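Serine-threonine phosphatase 2C (Toxoplasma gondii, PDB 2I44) binds calcium ions and probably acts as a metal-dependent phosphatase that removes phosphate from serine and threonine residues of proteins. Local coordinates at residues A[114-118]-A[139-143]. Residues are numbered along the deposited sequence; the frame is centred on the assembly and turned at random.
Sequences DDMYK and TSVTA
Y117 reaches from helix 98-130 to S140 and T142 on strand 137-146, a worked example of how the alpha-beta-beta-alpha sandwich of the PP2C fold joins an outer helix to the sheet beneath it. The two short segments run roughly antiparallel, at 147°, with their axes 11.4 Å apart, and long side chains span that distance. Hydrogen bonding carries the centre of the contact. The phenol oxygen sits between two strand hydroxyls: Y117 OH lies 2.9 Å from S140 OG and 2.8 Å from T142 OG1, and either member of each pair could be the donor. T142 OG1 comes in at the ring edge, near its plane, whereas S140 OG approaches obliquely. These two bonds give the buried phenol oxygen polar partners and would be expected to hold the far end of the ring in place; the ring also lies nearly parallel to that of F233. S140 turns its OG anti to the backbone N (chi1 170°), bringing the hydroxyl to the tyrosine, while V141 points its side chain away from the helix, and that side chain lies about 8 Å from that of the calcium-binding D60. Van der Waals packing is the second component. The selenomethionine M116 extends from the helix and bends at chi3 (85°), meeting T142 tip to tip, with F55 of strand 53-62 touching both residues. The terminal methyl M116 CE stops 3.6 Å from T142 OG1 and 4.0 Å from T142 CG2.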
loop_
_atom_site.group_PDB
_atom_site.type_symbol
_atom_site.label_atom_id
_atom_site.label_comp_id
_atom_site.label_asym_id
_atom_site.label_seq_id
_atom_site.Cartn_x
_atom_site.Cartn_y
_atom_site.Cartn_z
ATOM N N ASP A 114 0.857 -5.167 11.971
ATOM C CA ASP A 114 2.229 -4.838 12.312
ATOM C C ASP A 114 3.109 -6.072 12.124
ATOM O O ASP A 114 4.197 -5.989 11.545
ATOM C CB ASP A 114 2.324 -4.353 13.760
ATOM C CG ASP A 114 3.615 -3.608 14.028
ATOM O OD1 ASP A 114 3.741 -2.467 13.540
ATOM O OD2 ASP A 114 4.507 -4.161 14.705
ATOM N N ASP A 115 2.635 -7.213 12.619
ATOM C CA ASP A 115 3.370 -8.472 12.501
ATOM C C ASP A 115 3.554 -8.845 11.038
ATOM O O ASP A 115 4.618 -9.311 10.635
ATOM C CB ASP A 115 2.620 -9.600 13.209
ATOM C CG ASP A 115 2.754 -9.533 14.712
ATOM O OD1 ASP A 115 3.426 -8.605 15.205
ATOM O OD2 ASP A 115 2.185 -10.409 15.404
HETATM N N MSE A 116 2.503 -8.645 10.252
HETATM C CA MSE A 116 2.548 -8.957 8.828
HETATM C C MSE A 116 3.672 -8.202 8.118
HETATM O O MSE A 116 4.484 -8.793 7.404
HETATM C CB MSE A 116 1.213 -8.601 8.171
HETATM C CG MSE A 116 1.209 -8.759 6.654
HETATM SE SE MSE A 116 -0.439 -8.119 5.811
HETATM C CE MSE A 116 0.025 -6.258 5.642
ATOM N N TYR A 117 3.712 -6.891 8.325
ATOM C CA TYR A 117 4.725 -6.060 7.695
ATOM C C TYR A 117 6.143 -6.497 8.032
ATOM O O TYR A 117 6.937 -6.778 7.140
ATOM C CB TYR A 117 4.520 -4.593 8.084
ATOM C CG TYR A 117 3.610 -3.857 7.124
ATOM C CD1 TYR A 117 4.106 -3.325 5.931
ATOM C CD2 TYR A 117 2.238 -3.754 7.371
ATOM C CE1 TYR A 117 3.256 -2.707 5.008
ATOM C CE2 TYR A 117 1.382 -3.143 6.453
ATOM C CZ TYR A 117 1.898 -2.622 5.274
ATOM O OH TYR A 117 1.056 -2.003 4.375
ATOM N N LYS A 118 6.452 -6.565 9.318
ATOM C CA LYS A 118 7.787 -6.951 9.749
ATOM C C LYS A 118 8.184 -8.363 9.342
ATOM O O LYS A 118 9.319 -8.587 8.932
ATOM C CB LYS A 118 7.913 -6.767 11.261
ATOM C CG LYS A 118 7.858 -5.303 11.685
ATOM C CD LYS A 118 7.666 -5.152 13.178
ATOM C CE LYS A 118 7.619 -3.693 13.584
ATOM N NZ LYS A 118 7.076 -3.515 14.959
ATOM N N THR A 139 6.856 0.116 -2.139
ATOM C CA THR A 139 6.034 0.806 -1.162
ATOM C C THR A 139 4.922 -0.192 -0.889
ATOM O O THR A 139 4.862 -1.268 -1.499
ATOM C CB THR A 139 5.330 2.028 -1.734
ATOM O OG1 THR A 139 4.392 1.580 -2.720
ATOM C CG2 THR A 139 6.314 3.004 -2.355
ATOM N N SER A 140 4.028 0.182 0.011
ATOM C CA SER A 140 2.895 -0.652 0.331
ATOM C C SER A 140 1.769 0.114 1.009
ATOM O O SER A 140 2.008 0.963 1.864
ATOM C CB SER A 140 3.328 -1.814 1.232
ATOM O OG SER A 140 2.204 -2.512 1.741
ATOM N N VAL A 141 0.549 -0.165 0.568
ATOM C CA VAL A 141 -0.656 0.376 1.179
ATOM C C VAL A 141 -1.519 -0.863 1.261
ATOM O O VAL A 141 -1.788 -1.502 0.243
ATOM C CB VAL A 141 -1.411 1.423 0.318
ATOM C CG1 VAL A 141 -0.730 2.755 0.412
ATOM C CG2 VAL A 141 -1.536 0.941 -1.113
ATOM N N THR A 142 -1.918 -1.230 2.471
ATOM C CA THR A 142 -2.751 -2.406 2.649
ATOM C C THR A 142 -3.969 -2.066 3.488
ATOM O O THR A 142 -3.966 -1.099 4.241
ATOM C CB THR A 142 -1.979 -3.551 3.342
ATOM O OG1 THR A 142 -1.504 -3.107 4.620
ATOM C CG2 THR A 142 -0.812 -4.014 2.477
ATOM N N ALA A 143 -5.016 -2.864 3.339
ATOM C CA ALA A 143 -6.245 -2.669 4.091
ATOM C C ALA A 143 -6.808 -4.031 4.452
ATOM O O ALA A 143 -6.969 -4.894 3.591
ATOM C CB ALA A 143 -7.263 -1.886 3.257
#